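Local atomic coordinates of fasciclin-1 (Drosophila melanogaster, PDB entry 1O70), a protein that acts as a neural cell adhesion molecule at the membrane, here seen as its third and fourth extracellular FAS1 domains. Residues A[38-51]-A[74-86]. Sequence-based numbering, arbitrary orientation.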
# COMPACT_ATOMS: atom_id res chain seq x y z
N VAL A 38 -13.83 -17.26 8.67
CA VAL A 38 -13.91 -15.82 8.70
C VAL A 38 -15.06 -15.39 9.61
O VAL A 38 -14.90 -14.51 10.46
CB VAL A 38 -14.15 -15.26 7.28
CG1 VAL A 38 -14.40 -13.77 7.34
CG2 VAL A 38 -12.95 -15.58 6.39
N LEU A 39 -16.21 -16.02 9.44
CA LEU A 39 -17.38 -15.69 10.23
C LEU A 39 -17.11 -15.87 11.73
O LEU A 39 -17.65 -15.14 12.56
CB LEU A 39 -18.57 -16.55 9.78
CG LEU A 39 -20.03 -16.22 10.16
CD1 LEU A 39 -20.33 -16.68 11.57
CD2 LEU A 39 -20.29 -14.73 10.00
N ASP A 40 -16.25 -16.82 12.08
CA ASP A 40 -15.94 -17.06 13.49
C ASP A 40 -15.19 -15.90 14.11
O ASP A 40 -15.51 -15.47 15.22
CB ASP A 40 -15.11 -18.34 13.65
CG ASP A 40 -15.93 -19.60 13.42
OD1 ASP A 40 -17.09 -19.64 13.90
OD2 ASP A 40 -15.40 -20.55 12.78
N ASP A 41 -14.18 -15.41 13.40
CA ASP A 41 -13.39 -14.29 13.89
C ASP A 41 -14.23 -13.02 14.02
O ASP A 41 -14.07 -12.25 14.97
CB ASP A 41 -12.20 -14.04 12.96
CG ASP A 41 -11.20 -15.18 12.98
OD1 ASP A 41 -10.87 -15.66 14.09
OD2 ASP A 41 -10.75 -15.60 11.90
N ILE A 42 -15.12 -12.82 13.06
CA ILE A 42 -15.99 -11.65 13.06
C ILE A 42 -16.85 -11.64 14.31
O ILE A 42 -16.93 -10.64 15.01
CB ILE A 42 -16.90 -11.63 11.82
CG1 ILE A 42 -16.05 -11.49 10.55
CG2 ILE A 42 -17.92 -10.49 11.93
CD1 ILE A 42 -16.85 -11.37 9.27
N ASN A 43 -17.50 -12.77 14.59
CA ASN A 43 -18.36 -12.88 15.75
C ASN A 43 -17.61 -12.95 17.08
O ASN A 43 -18.23 -12.85 18.13
CB ASN A 43 -19.30 -14.07 15.61
CG ASN A 43 -20.34 -13.86 14.53
OD1 ASN A 43 -20.81 -12.73 14.31
ND2 ASN A 43 -20.73 -14.93 13.85
N SER A 44 -16.30 -13.11 17.03
CA SER A 44 -15.55 -13.17 18.28
C SER A 44 -14.96 -11.81 18.61
O SER A 44 -14.09 -11.70 19.47
CB SER A 44 -14.43 -14.20 18.20
OG SER A 44 -13.23 -13.59 17.76
N LEU A 45 -15.43 -10.76 17.93
CA LEU A 45 -14.93 -9.42 18.18
C LEU A 45 -15.92 -8.58 18.98
O LEU A 45 -17.13 -8.63 18.74
CB LEU A 45 -14.62 -8.71 16.85
CG LEU A 45 -13.44 -9.24 16.03
CD1 LEU A 45 -13.48 -8.67 14.62
CD2 LEU A 45 -12.14 -8.88 16.73
N THR A 46 -15.40 -7.82 19.94
CA THR A 46 -16.24 -6.97 20.76
C THR A 46 -16.72 -5.79 19.92
O THR A 46 -17.81 -5.27 20.12
CB THR A 46 -15.45 -6.46 21.98
OG1 THR A 46 -14.28 -5.77 21.53
CG2 THR A 46 -15.03 -7.64 22.85
N GLU A 47 -15.89 -5.37 18.96
CA GLU A 47 -16.22 -4.28 18.05
C GLU A 47 -15.68 -4.66 16.67
O GLU A 47 -14.56 -5.16 16.55
CB GLU A 47 -15.57 -2.97 18.51
CG GLU A 47 -15.79 -2.64 19.98
CD GLU A 47 -15.37 -1.22 20.33
OE1 GLU A 47 -16.11 -0.27 19.99
OE2 GLU A 47 -14.29 -1.05 20.93
N VAL A 48 -16.48 -4.43 15.63
CA VAL A 48 -16.07 -4.77 14.28
C VAL A 48 -16.71 -3.90 13.20
O VAL A 48 -17.90 -3.58 13.27
CB VAL A 48 -16.40 -6.26 13.97
CG1 VAL A 48 -17.89 -6.52 14.15
CG2 VAL A 48 -15.95 -6.63 12.56
N THR A 49 -15.91 -3.49 12.22
CA THR A 49 -16.40 -2.68 11.12
C THR A 49 -15.99 -3.38 9.83
O THR A 49 -14.82 -3.70 9.61
CB THR A 49 -15.82 -1.25 11.14
OG1 THR A 49 -16.28 -0.58 12.32
CG2 THR A 49 -16.27 -0.46 9.92
N ILE A 50 -16.98 -3.62 8.98
CA ILE A 50 -16.77 -4.32 7.73
C ILE A 50 -16.83 -3.38 6.54
O ILE A 50 -17.71 -2.52 6.46
CB ILE A 50 -17.84 -5.41 7.56
CG1 ILE A 50 -17.75 -6.39 8.73
CG2 ILE A 50 -17.68 -6.10 6.20
CD1 ILE A 50 -18.80 -7.49 8.70
N LEU A 51 -15.88 -3.55 5.62
CA LEU A 51 -15.86 -2.75 4.40
C LEU A 51 -16.33 -3.75 3.36
O LEU A 51 -15.56 -4.59 2.90
CB LEU A 51 -14.44 -2.27 4.06
CG LEU A 51 -13.74 -1.37 5.09
CD1 LEU A 51 -12.48 -0.78 4.46
CD2 LEU A 51 -14.67 -0.23 5.52
N ARG A 74 -9.55 -15.84 1.87
CA ARG A 74 -9.67 -15.63 3.30
C ARG A 74 -8.82 -14.43 3.71
O ARG A 74 -9.22 -13.61 4.54
CB ARG A 74 -9.22 -16.89 4.05
CG ARG A 74 -9.60 -16.94 5.53
CD ARG A 74 -9.41 -18.34 6.11
NE ARG A 74 -9.97 -19.35 5.21
CZ ARG A 74 -9.25 -20.22 4.50
NH1 ARG A 74 -7.93 -20.21 4.59
NH2 ARG A 74 -9.85 -21.09 3.70
N GLN A 75 -7.63 -14.31 3.12
CA GLN A 75 -6.75 -13.19 3.43
C GLN A 75 -7.36 -11.90 2.91
O GLN A 75 -7.27 -10.85 3.56
CB GLN A 75 -5.38 -13.39 2.81
CG GLN A 75 -4.60 -14.51 3.41
CD GLN A 75 -3.18 -14.54 2.87
OE1 GLN A 75 -2.38 -13.63 3.13
NE2 GLN A 75 -2.87 -15.57 2.10
N ILE A 76 -7.97 -11.98 1.74
CA ILE A 76 -8.60 -10.83 1.14
C ILE A 76 -9.79 -10.43 1.99
O ILE A 76 -9.95 -9.26 2.36
CB ILE A 76 -9.04 -11.15 -0.29
CG1 ILE A 76 -7.79 -11.32 -1.15
CG2 ILE A 76 -9.98 -10.07 -0.81
CD1 ILE A 76 -8.06 -11.60 -2.61
N LEU A 77 -10.63 -11.41 2.33
CA LEU A 77 -11.79 -11.14 3.17
C LEU A 77 -11.36 -10.53 4.50
O LEU A 77 -11.93 -9.52 4.92
CB LEU A 77 -12.57 -12.44 3.43
CG LEU A 77 -13.44 -13.01 2.30
CD1 LEU A 77 -13.80 -14.45 2.63
CD2 LEU A 77 -14.69 -12.17 2.11
N ASN A 78 -10.36 -11.12 5.14
CA ASN A 78 -9.89 -10.62 6.43
C ASN A 78 -9.44 -9.17 6.48
O ASN A 78 -9.60 -8.52 7.51
CB ASN A 78 -8.77 -11.49 6.97
CG ASN A 78 -9.22 -12.90 7.27
OD1 ASN A 78 -10.34 -13.12 7.70
ND2 ASN A 78 -8.34 -13.86 7.03
N MET A 79 -8.89 -8.65 5.39
CA MET A 79 -8.44 -7.27 5.41
C MET A 79 -9.59 -6.28 5.25
O MET A 79 -9.41 -5.07 5.42
CB MET A 79 -7.36 -7.01 4.34
CG MET A 79 -7.80 -7.20 2.92
SD MET A 79 -6.50 -6.73 1.73
CE MET A 79 -5.35 -8.13 1.90
N HIS A 80 -10.79 -6.79 4.95
CA HIS A 80 -11.97 -5.94 4.82
C HIS A 80 -12.66 -5.86 6.18
O HIS A 80 -13.69 -5.21 6.32
CB HIS A 80 -12.97 -6.50 3.82
CG HIS A 80 -12.60 -6.29 2.38
ND1 HIS A 80 -11.76 -7.14 1.70
CD2 HIS A 80 -13.00 -5.35 1.49
CE1 HIS A 80 -11.66 -6.74 0.44
NE2 HIS A 80 -12.41 -5.65 0.29
N ILE A 81 -12.08 -6.54 7.18
CA ILE A 81 -12.67 -6.57 8.53
C ILE A 81 -11.83 -5.85 9.60
O ILE A 81 -10.85 -6.38 10.12
CB ILE A 81 -12.90 -8.03 9.00
CG1 ILE A 81 -13.70 -8.80 7.95
CG2 ILE A 81 -13.65 -8.04 10.31
CD1 ILE A 81 -13.74 -10.30 8.22
N ILE A 82 -12.28 -4.65 9.95
CA ILE A 82 -11.62 -3.81 10.94
C ILE A 82 -11.98 -4.17 12.39
O ILE A 82 -13.14 -4.10 12.79
CB ILE A 82 -11.98 -2.34 10.70
CG1 ILE A 82 -11.50 -1.91 9.31
CG2 ILE A 82 -11.39 -1.47 11.80
CD1 ILE A 82 -12.17 -0.70 8.77
N LYS A 83 -10.96 -4.52 13.17
CA LYS A 83 -11.18 -4.87 14.56
C LYS A 83 -11.45 -3.62 15.40
O LYS A 83 -10.68 -3.29 16.30
CB LYS A 83 -9.95 -5.62 15.09
CG LYS A 83 -9.72 -6.96 14.40
CD LYS A 83 -8.25 -7.32 14.27
CE LYS A 83 -7.60 -7.56 15.61
NZ LYS A 83 -6.12 -7.78 15.48
N ASP A 84 -12.55 -2.93 15.10
CA ASP A 84 -12.91 -1.71 15.82
C ASP A 84 -14.26 -1.14 15.34
O ASP A 84 -14.79 -1.56 14.31
CB ASP A 84 -11.78 -0.69 15.64
CG ASP A 84 -12.08 0.66 16.27
OD1 ASP A 84 -12.74 0.72 17.33
OD2 ASP A 84 -11.63 1.68 15.70
N ARG A 85 -14.82 -0.21 16.10
CA ARG A 85 -16.08 0.41 15.75
C ARG A 85 -15.74 1.73 15.04
O ARG A 85 -15.40 2.71 15.70
CB ARG A 85 -16.88 0.70 17.01
CG ARG A 85 -18.18 1.44 16.75
CD ARG A 85 -18.70 2.07 18.04
NE ARG A 85 -18.89 1.05 19.06
CZ ARG A 85 -19.85 0.13 19.00
NH1 ARG A 85 -20.70 0.13 17.98
NH2 ARG A 85 -19.95 -0.78 19.96
N LEU A 86 -15.83 1.75 13.72
CA LEU A 86 -15.48 2.95 12.97
C LEU A 86 -16.50 3.51 12.00
O LEU A 86 -16.78 2.90 10.96
CB LEU A 86 -14.19 2.71 12.18
CG LEU A 86 -12.85 2.63 12.90
CD1 LEU A 86 -11.73 2.45 11.88
CD2 LEU A 86 -12.63 3.91 13.70
O HOH W 1 -10.64 -15.49 9.44
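T49 and I82 form an antiparallel hydrogen-bonded pair: T49 N donates to I82 O at 2.9 Å, and I82 N returns a bond to T49 O. Two residues further along, past the non-hydrogen-bonded pair I50-I81, L51 N gives a nearly straight bond (167°) to H80 O, so the short strand 81-82 edges the mixed sheet of this FAS1 domain beside strand 48-53. Beyond I82 the chain makes an inverse gamma turn centred on K83, in which D84 N binds I82 O, giving that carbonyl two donors. There the T49 side chain takes over from the backbone. With OG1 beside its own backbone N (chi1 -64°), the hydroxyl donates to D84 O at 2.7 Å and accepts from L86 N at 2.8 Å. A valine here would probably leave D84 O and L86 N without these mates and let the chain after the turn drift. Farther out, E47 OE1 reaches R85 NE at 3.2 Å in a salt bridge whose hydrogen bond is weak, the two charged planes 46° apart. On the face that carries I50 and I81, I81 CD1 packs against I42 CD1 at 3.5 Å and V38 CG1, while its CG2 meets V48 CG2. A water donating to both D41 OD2 and N78 OD1 links helices 37-43 and 70-79. Polar pairing thus fixes the strand register and its exit, while aliphatic packing joins the sheet edge to helix 37-43.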